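Local coordinates for lasso peptide isopeptidase AtxE2 (Asticcacaulis excentricus, PDB 5TXE), which hydrolyses the isopeptide bond of the lasso peptides astexin-2 and astexin-3, opening these knotted substrates into linear chains, at residues S53-E56 and T57-L60; S62-D66 and G67-A71; E196-I199 and E200-R204; A243-P246 and T247-A250. The protein carries 1 engineered substitution. All coordinates share one frame; numbering follows the deposited sequence.

Interaction 1: S53-E56 and T57-L60; sequences SASE and TTPL
S55 and T58 are joined twice, at the ends of a type I beta turn that runs from S55 to T58 in the connection between strands 48-49 and 61-63. The turn's own bond links T58 N to S55 O at 3.0 Å, with the donor lying 56° out of the carbonyl plane, well above it. The second bond uses the threonine side chain: T58 OG1 accepts a hydrogen bond from S55 N at 2.8 Å, nearly straight at 163°. Rotation about the first side-chain bond explains this, because OG1 stands anti to the T58 carbonyl carbon (chi1 -65°) and thus swings back across the turn, while CG2 is directed toward A54, 4.0 Å from A54 CB. A54 is therefore met by both branches of one side chain, since T58 OG1 also comes within 3.3 Å of A54 CA. S55 OG stays 4.0 Å from T58 OG1 and takes no part in the pair of bonds. At the apex, the E56 side chain leads away from the turn: its CB lies beside T57 N, but the bent chain carries the carboxylate away to a salt bridge with R321 and a hydrogen bond from T305 OG1 to OE2. A54 O receives a bond from Q352 NE2, so the turn is tied to strands 304-310, 315-322 and 350-357. S53, just before it, makes a weak hydrogen bond through its O to the bound lasso peptide. Beyond the turn P59 centres an inverse gamma turn, closed by L60 N on T58 O at 2.8 Å, and this folds L60 back until its CD2 lies 4.3 Å from A54 CB.

Interaction 2: S62-D66 and G67-A71; sequences SLSPD and GRYVA
D66 reaches over G67 to R68 in the connection of a beta hairpin, where S64 to G67 form a type I turn. Its OD1 accepts from R68 N at 2.9 Å, which makes an Asx turn, and also from S64 OG at 2.7 Å, met nearly along the C-O axis. The other oxygen, OD2, forms a salt bridge with R68 NE at 3.1 Å; the donor stands above the carboxylate, whose plane is 83° from the guanidinium. With CG set between the backbone N and carbonyl carbon (chi1 68°), the D66 carboxylate is brought over the turn toward these donors. G67 closes the turn, its N bonding S64 O at 2.8 Å. Its positive phi of 77° suits glycine, and a CB there would run into D66 O. S64 OG accepts in turn from Y69 N at 3.1 Å. At the far end S62 and A71 are an antiparallel hydrogen-bonded pair, with both N-to-O bonds 2.9 Å long: S62 N to A71 O and A71 N to S62 O. Among its neighbours, the hairpin has W134 of strand 133-134 packed against S64, P65, Y69 and A71, while strand 83-92 pairs with strand 69-78 through V70 and K91.

Interaction 3: E196-I199 and E200-R204; sequences EAEI and EREGR
E196, A197, E198 and I199 give their carbonyls to E200, R201, E202 and G203 in successive i to i+4 bonds, such as E202 N to E198 O at 2.9 Å. On the outer face, E198 and R201 form a side-on salt bridge in which two nitrogens hold a single oxygen: R201 NE is 2.9 Å and NH2 3.0 Å from E198 OE1. Both arrive from the same face of the carboxylate, whose plane is turned 61° from the guanidinium. E198 sends CG anti to its N (chi1 -175°) and then bends at chi2, which curls the acid toward R201, while A197 O lies 3.8 Å above the centre of the guanidinium. The other oxygen is less comfortably placed. E198 OE2 sits 2.9 Å from E202 OE2, two like charges whose closeness may raise the proton affinity of one carboxylate; R212 offers E202 OE1 only a long, weak ion pair. With an alanine at E198, the R201 guanidinium would probably lose its carboxylate mate and be set free to turn. Elsewhere, E200 OE1 is bridged to R220, and the buried I199 packs on P221 and V223. Taken together, the geometry is that of an i to i+3 salt bridge along one exposed face of an alpha-helix, here the last turns of helix 190-202.

Interaction 4: A243-P246 and T247-A250; sequences AATP and TEVA
T245 and E248 exchange hydrogen bonds in a capping box at the start of helix 246-253. E248 N donates to T245 OG1 at 3.1 Å, and T245 N returns a bond to E248 OE1 at 2.7 Å, almost straight at 174°. T245 can serve as N-cap because its OG1 stands between the backbone N and the carbonyl carbon (chi1 72°), facing the first turn. The glutamate, extended beyond CG, lies back over the cap, with its CG 3.3 Å from T245 OG1. Backbone bonds follow: V249 N to T245 O at 2.9 Å and A250 N to P246 O at 3.0 Å. P246 occupies the first helical position, where an N-H would have no helix carbonyl to bond, so none is lost. Of ionic contacts, E248 OE2 forms a salt bridge with R242, so one carboxylate serves both the cap and the preceding strand. Replacing E248 by alanine would probably leave T245 N without its acceptor and R242 without its charge partner. The apolar part is A244 CB against V249 CG2 at 3.6 Å, joining the residue before the N-cap to the fourth one after it, the pairing of a hydrophobic staple. The cap follows strand 240-243, the edge strand of a four-stranded antiparallel sheet, and packs back on that sheet's inner strands: A244 and E248 touch I185 of strand 183-188 and V233 of strand 230-235, while Y231 of strand 230-235 meets A244 and V249.

How the interactions relate
Interaction 1 is the buried one, its centre about 10 Å from the centre of the chain; interaction 2 is partly buried, and interactions 3 and 4 lie on the surface, their centres about 35 and 33 Å from that of the chain. Interactions 1 and 2 adjoin in sequence, one leading into strand 61-63 and the other turning out of it, with centres about 18 Å apart. Interactions 3 and 4 sit on different helices, their nearest atoms about 23 Å apart. In the interior a neutral hydroxyl adds a second bond across the turn, and the one acid, E56, is held by an arginine and a threonine from two other strands. The outer three use carboxylates: for an Asx turn, a helix-face salt bridge and a helix cap.

Interaction 1: S53-E56 and T57-L60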
loop_
_atom_site.group_PDB
_atom_site.type_symbol
_atom_site.label_atom_id
_atom_site.label_comp_id
_atom_site.label_asym_id
_atom_site.label_seq_id
_atom_site.Cartn_x
_atom_site.Cartn_y
_atom_site.Cartn_z
ATOM N N SER A 53 -3.200 -0.484 1.214
ATOM C CA SER A 53 -2.330 0.269 2.073
ATOM C C SER A 53 -2.960 1.613 2.302
ATOM O O SER A 53 -2.926 2.454 1.447
ATOM C CB SER A 53 -0.955 0.426 1.423
ATOM O OG SER A 53 -0.181 1.342 2.164
ATOM N N ALA A 54 -3.557 1.805 3.462
ATOM C CA ALA A 54 -4.336 2.986 3.719
ATOM C C ALA A 54 -3.680 3.824 4.784
ATOM O O ALA A 54 -3.072 3.302 5.695
ATOM C CB ALA A 54 -5.700 2.587 4.201
ATOM N N SER A 55 -3.839 5.131 4.674
ATOM C CA SER A 55 -3.293 6.017 5.687
ATOM C C SER A 55 -4.327 7.088 6.073
ATOM O O SER A 55 -5.539 6.988 5.758
ATOM C CB SER A 55 -1.990 6.637 5.154
ATOM O OG SER A 55 -2.295 7.507 4.074
ATOM N N GLU A 56 -3.858 8.147 6.720
ATOM C CA GLU A 56 -4.765 9.168 7.279
ATOM C C GLU A 56 -5.737 9.791 6.337
ATOM O O GLU A 56 -6.856 10.046 6.719
ATOM C CB GLU A 56 -3.975 10.312 7.946
ATOM C CG GLU A 56 -3.301 9.948 9.244
ATOM C CD GLU A 56 -1.872 9.507 9.024
ATOM O OE1 GLU A 56 -1.588 8.799 8.009
ATOM O OE2 GLU A 56 -1.020 9.890 9.855
ATOM N N THR A 57 -5.326 10.033 5.111
ATOM C CA THR A 57 -6.179 10.691 4.139
ATOM C C THR A 57 -6.843 9.752 3.155
ATOM O O THR A 57 -7.407 10.187 2.154
ATOM C CB THR A 57 -5.367 11.735 3.322
ATOM O OG1 THR A 57 -4.363 11.062 2.599
ATOM C CG2 THR A 57 -4.627 12.698 4.236
ATOM N N THR A 58 -6.771 8.454 3.392
ATOM C CA THR A 58 -7.422 7.516 2.468
ATOM C C THR A 58 -8.924 7.694 2.589
ATOM O O THR A 58 -9.492 7.470 3.677
ATOM C CB THR A 58 -7.044 6.065 2.814
ATOM O OG1 THR A 58 -5.636 5.858 2.613
ATOM C CG2 THR A 58 -7.853 5.106 1.933
ATOM N N PRO A 59 -9.602 8.056 1.502
ATOM C CA PRO A 59 -11.037 8.420 1.648
ATOM C C PRO A 59 -12.011 7.235 1.668
ATOM O O PRO A 59 -12.910 7.142 0.826
ATOM C CB PRO A 59 -11.287 9.270 0.415
ATOM C CG PRO A 59 -10.346 8.684 -0.630
ATOM C CD PRO A 59 -9.123 8.225 0.119
ATOM N N LEU A 60 -11.839 6.353 2.628
ATOM C CA LEU A 60 -12.482 5.032 2.589
ATOM C C LEU A 60 -13.887 4.976 3.211
ATOM O O LEU A 60 -14.535 3.903 3.207
ATOM C CB LEU A 60 -11.567 3.946 3.206
ATOM C CG LEU A 60 -10.861 4.235 4.501
ATOM C CD1 LEU A 60 -11.898 4.437 5.594
ATOM C CD2 LEU A 60 -9.923 3.088 4.889
#

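Interaction 2: S62-D66 and G67-A71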
loop_
_atom_site.group_PDB
_atom_site.type_symbol
_atom_site.label_atom_id
_atom_site.label_comp_id
_atom_site.label_asym_id
_atom_site.label_seq_id
_atom_site.Cartn_x
_atom_site.Cartn_y
_atom_site.Cartn_z
ATOM N N SER A 62 -17.583 7.630 4.161
ATOM C CA SER A 62 -18.251 8.870 4.020
ATOM C C SER A 62 -19.405 8.991 4.989
ATOM O O SER A 62 -20.229 8.090 5.098
ATOM C CB SER A 62 -18.787 8.895 2.627
ATOM O OG SER A 62 -19.397 10.140 2.332
ATOM N N LEU A 63 -19.475 10.091 5.717
ATOM C CA LEU A 63 -20.602 10.328 6.657
ATOM C C LEU A 63 -21.749 10.947 5.935
ATOM O O LEU A 63 -21.562 11.779 5.045
ATOM C CB LEU A 63 -20.228 11.280 7.756
ATOM C CG LEU A 63 -19.173 10.729 8.684
ATOM C CD1 LEU A 63 -18.797 11.785 9.711
ATOM C CD2 LEU A 63 -19.679 9.506 9.404
ATOM N N SER A 64 -22.949 10.552 6.317
ATOM C CA SER A 64 -24.134 11.219 5.774
ATOM C C SER A 64 -24.116 12.748 6.116
ATOM O O SER A 64 -23.459 13.155 7.086
ATOM C CB SER A 64 -25.395 10.545 6.322
ATOM O OG SER A 64 -25.513 10.686 7.728
ATOM N N PRO A 65 -24.796 13.576 5.323
ATOM C CA PRO A 65 -24.968 15.016 5.616
ATOM C C PRO A 65 -25.363 15.325 7.053
ATOM O O PRO A 65 -24.706 16.140 7.662
ATOM C CB PRO A 65 -26.047 15.441 4.635
ATOM C CG PRO A 65 -25.710 14.556 3.469
ATOM C CD PRO A 65 -25.566 13.220 4.129
ATOM N N ASP A 66 -26.299 14.591 7.645
ATOM C CA ASP A 66 -26.647 14.835 9.062
ATOM C C ASP A 66 -25.710 14.158 10.045
ATOM O O ASP A 66 -25.914 14.239 11.268
ATOM C CB ASP A 66 -28.108 14.434 9.370
ATOM C CG ASP A 66 -28.370 12.908 9.285
ATOM O OD1 ASP A 66 -27.429 12.105 9.063
ATOM O OD2 ASP A 66 -29.553 12.521 9.439
ATOM N N GLY A 67 -24.708 13.438 9.551
ATOM C CA GLY A 67 -23.753 12.757 10.454
ATOM C C GLY A 67 -24.196 11.470 11.132
ATOM O O GLY A 67 -23.436 10.882 11.900
ATOM N N ARG A 68 -25.416 11.024 10.884
ATOM C CA ARG A 68 -25.942 9.880 11.630
ATOM C C ARG A 68 -25.584 8.514 11.050
ATOM O O ARG A 68 -25.751 7.518 11.726
ATOM C CB ARG A 68 -27.460 10.036 11.843
ATOM C CG ARG A 68 -27.763 11.101 12.941
ATOM C CD ARG A 68 -29.232 11.327 13.358
ATOM N NE ARG A 68 -30.087 11.152 12.181
ATOM C CZ ARG A 68 -31.106 10.298 12.086
ATOM N NH1 ARG A 68 -31.483 9.557 13.128
ATOM N NH2 ARG A 68 -31.769 10.198 10.938
ATOM N N TYR A 69 -25.105 8.479 9.803
ATOM C CA TYR A 69 -24.748 7.221 9.142
ATOM C C TYR A 69 -23.359 7.307 8.517
ATOM O O TYR A 69 -22.897 8.385 8.148
ATOM C CB TYR A 69 -25.811 6.836 8.091
ATOM C CG TYR A 69 -27.130 6.551 8.731
ATOM C CD1 TYR A 69 -27.409 5.292 9.247
ATOM C CD2 TYR A 69 -28.106 7.568 8.879
ATOM C CE1 TYR A 69 -28.625 5.034 9.871
ATOM C CE2 TYR A 69 -29.320 7.314 9.514
ATOM C CZ TYR A 69 -29.564 6.049 10.019
ATOM O OH TYR A 69 -30.762 5.776 10.650
ATOM N N VAL A 70 -22.681 6.171 8.448
ATOM C CA VAL A 70 -21.420 6.085 7.730
ATOM C C VAL A 70 -21.552 5.010 6.652
ATOM O O VAL A 70 -22.071 3.933 6.902
ATOM C CB VAL A 70 -20.238 5.796 8.657
ATOM C CG1 VAL A 70 -20.393 4.512 9.433
ATOM C CG2 VAL A 70 -18.937 5.797 7.862
ATOM N N ALA A 71 -21.095 5.335 5.455
ATOM C CA ALA A 71 -21.113 4.430 4.319
ATOM C C ALA A 71 -19.670 4.107 3.896
ATOM O O ALA A 71 -18.781 4.980 3.913
ATOM C CB ALA A 71 -21.858 5.075 3.159
#

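Interaction 3: E196-I199 and E200-R204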
loop_
_atom_site.group_PDB
_atom_site.type_symbol
_atom_site.label_atom_id
_atom_site.label_comp_id
_atom_site.label_asym_id
_atom_site.label_seq_id
_atom_site.Cartn_x
_atom_site.Cartn_y
_atom_site.Cartn_z
ATOM N N GLU A 196 -6.681 4.835 -28.135
ATOM C CA GLU A 196 -6.527 3.409 -28.278
ATOM C C GLU A 196 -6.938 2.955 -29.630
ATOM O O GLU A 196 -6.299 2.062 -30.196
ATOM C CB GLU A 196 -7.270 2.621 -27.201
ATOM C CG GLU A 196 -6.474 2.549 -25.914
ATOM C CD GLU A 196 -7.170 1.766 -24.793
ATOM O OE1 GLU A 196 -8.432 1.926 -24.626
ATOM O OE2 GLU A 196 -6.435 1.023 -24.060
ATOM N N ALA A 197 -7.991 3.546 -30.191
ATOM C CA ALA A 197 -8.424 3.111 -31.511
ATOM C C ALA A 197 -7.442 3.575 -32.557
ATOM O O ALA A 197 -7.167 2.861 -33.565
ATOM C CB ALA A 197 -9.863 3.591 -31.811
ATOM N N GLU A 198 -6.854 4.733 -32.337
ATOM C CA GLU A 198 -5.847 5.189 -33.277
ATOM C C GLU A 198 -4.608 4.254 -33.250
ATOM O O GLU A 198 -4.072 3.906 -34.301
ATOM C CB GLU A 198 -5.490 6.658 -33.054
ATOM C CG GLU A 198 -4.508 7.285 -34.083
ATOM C CD GLU A 198 -4.909 7.192 -35.596
ATOM O OE1 GLU A 198 -6.124 7.331 -35.946
ATOM O OE2 GLU A 198 -3.983 6.998 -36.454
ATOM N N ILE A 199 -4.161 3.845 -32.070
ATOM C CA ILE A 199 -3.097 2.883 -31.970
ATOM C C ILE A 199 -3.403 1.615 -32.746
ATOM O O ILE A 199 -2.534 1.103 -33.442
ATOM C CB ILE A 199 -2.817 2.593 -30.512
ATOM C CG1 ILE A 199 -1.993 3.764 -29.947
ATOM C CG2 ILE A 199 -2.038 1.297 -30.302
ATOM C CD1 ILE A 199 -1.933 3.715 -28.433
ATOM N N GLU A 200 -4.627 1.122 -32.641
ATOM C CA GLU A 200 -5.076 -0.079 -33.322
ATOM C C GLU A 200 -5.014 0.069 -34.829
ATOM O O GLU A 200 -4.520 -0.848 -35.500
ATOM C CB GLU A 200 -6.484 -0.484 -32.837
ATOM C CG GLU A 200 -7.151 -1.568 -33.621
ATOM C CD GLU A 200 -6.571 -2.940 -33.366
ATOM O OE1 GLU A 200 -5.967 -3.172 -32.284
ATOM O OE2 GLU A 200 -6.767 -3.808 -34.248
ATOM N N ARG A 201 -5.396 1.239 -35.349
ATOM C CA ARG A 201 -5.295 1.518 -36.796
ATOM C C ARG A 201 -3.885 1.581 -37.272
ATOM O O ARG A 201 -3.560 0.967 -38.289
ATOM C CB ARG A 201 -5.922 2.845 -37.227
ATOM C CG ARG A 201 -7.429 2.845 -37.347
ATOM C CD ARG A 201 -7.954 4.197 -37.909
ATOM N NE ARG A 201 -8.007 5.293 -36.899
ATOM C CZ ARG A 201 -8.913 5.390 -35.904
ATOM N NH1 ARG A 201 -9.875 4.452 -35.727
ATOM N NH2 ARG A 201 -8.851 6.407 -35.061
ATOM N N GLU A 202 -3.064 2.323 -36.564
ATOM C CA GLU A 202 -1.667 2.434 -36.875
ATOM C C GLU A 202 -0.941 1.081 -36.932
ATOM O O GLU A 202 -0.054 0.904 -37.731
ATOM C CB GLU A 202 -0.975 3.344 -35.855
ATOM C CG GLU A 202 -1.279 4.815 -36.136
ATOM C CD GLU A 202 -0.998 5.799 -34.983
ATOM O OE1 GLU A 202 -0.501 5.397 -33.867
ATOM O OE2 GLU A 202 -1.308 7.014 -35.236
ATOM N N GLY A 203 -1.336 0.144 -36.099
ATOM C CA GLY A 203 -0.696 -1.146 -36.044
ATOM C C GLY A 203 -0.747 -1.948 -37.327
ATOM O O GLY A 203 0.101 -2.816 -37.536
ATOM N N ARG A 204 -1.723 -1.634 -38.170
ATOM C CA ARG A 204 -1.785 -2.170 -39.522
ATOM C C ARG A 204 -0.570 -1.890 -40.345
ATOM O O ARG A 204 -0.269 -2.680 -41.252
ATOM C CB ARG A 204 -3.042 -1.693 -40.242
ATOM C CG ARG A 204 -4.226 -2.543 -39.780
ATOM C CD ARG A 204 -5.564 -2.081 -40.262
ATOM N NE ARG A 204 -6.631 -3.064 -39.945
ATOM C CZ ARG A 204 -7.662 -3.361 -40.767
ATOM N NH1 ARG A 204 -7.770 -2.833 -42.013
ATOM N NH2 ARG A 204 -8.572 -4.248 -40.366
#

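Interaction 4: A243-P246 and T247-A250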
loop_
_atom_site.group_PDB
_atom_site.type_symbol
_atom_site.label_atom_id
_atom_site.label_comp_id
_atom_site.label_asym_id
_atom_site.label_seq_id
_atom_site.Cartn_x
_atom_site.Cartn_y
_atom_site.Cartn_z
ATOM N N ALA A 243 -23.713 19.460 -20.893
ATOM C CA ALA A 243 -22.370 19.838 -20.496
ATOM C C ALA A 243 -22.442 20.427 -19.094
ATOM O O ALA A 243 -23.486 20.963 -18.700
ATOM C CB ALA A 243 -21.787 20.855 -21.438
ATOM N N ALA A 244 -21.352 20.280 -18.333
ATOM C CA ALA A 244 -21.269 20.893 -17.003
ATOM C C ALA A 244 -20.952 22.384 -17.122
ATOM O O ALA A 244 -20.342 22.773 -18.057
ATOM C CB ALA A 244 -20.203 20.192 -16.191
ATOM N N THR A 245 -21.360 23.199 -16.171
ATOM C CA THR A 245 -20.860 24.588 -16.080
ATOM C C THR A 245 -19.567 24.619 -15.299
ATOM O O THR A 245 -19.368 23.760 -14.444
ATOM C CB THR A 245 -21.835 25.498 -15.320
ATOM O OG1 THR A 245 -21.822 25.176 -13.930
ATOM C CG2 THR A 245 -23.253 25.327 -15.828
ATOM N N PRO A 246 -18.713 25.645 -15.516
ATOM C CA PRO A 246 -17.419 25.749 -14.782
ATOM C C PRO A 246 -17.530 25.667 -13.283
ATOM O O PRO A 246 -16.659 25.162 -12.606
ATOM C CB PRO A 246 -16.905 27.103 -15.207
ATOM C CG PRO A 246 -17.416 27.224 -16.638
ATOM C CD PRO A 246 -18.823 26.685 -16.552
ATOM N N THR A 247 -18.643 26.139 -12.785
ATOM C CA THR A 247 -18.963 26.099 -11.382
ATOM C C THR A 247 -19.209 24.676 -10.874
ATOM O O THR A 247 -18.692 24.233 -9.809
ATOM C CB THR A 247 -20.299 26.884 -11.208
ATOM O OG1 THR A 247 -20.319 27.988 -12.137
ATOM C CG2 THR A 247 -20.512 27.335 -9.769
ATOM N N GLU A 248 -20.076 23.989 -11.609
ATOM C CA GLU A 248 -20.317 22.564 -11.394
ATOM C C GLU A 248 -19.040 21.702 -11.488
ATOM O O GLU A 248 -18.780 20.836 -10.646
ATOM C CB GLU A 248 -21.317 22.083 -12.424
ATOM C CG GLU A 248 -22.715 22.603 -12.112
ATOM C CD GLU A 248 -23.653 22.372 -13.266
ATOM O OE1 GLU A 248 -23.160 22.151 -14.389
ATOM O OE2 GLU A 248 -24.868 22.383 -13.060
ATOM N N VAL A 249 -18.249 21.975 -12.515
ATOM C CA VAL A 249 -16.999 21.320 -12.708
ATOM C C VAL A 249 -16.076 21.497 -11.512
ATOM O O VAL A 249 -15.550 20.495 -10.989
ATOM C CB VAL A 249 -16.297 21.842 -13.939
ATOM C CG1 VAL A 249 -14.841 21.389 -13.928
ATOM C CG2 VAL A 249 -17.006 21.381 -15.207
ATOM N N ALA A 250 -15.858 22.729 -11.069
ATOM C CA ALA A 250 -15.044 22.911 -9.859
ATOM C C ALA A 250 -15.614 22.138 -8.644
ATOM O O ALA A 250 -14.853 21.606 -7.844
ATOM C CB ALA A 250 -14.866 24.385 -9.568
#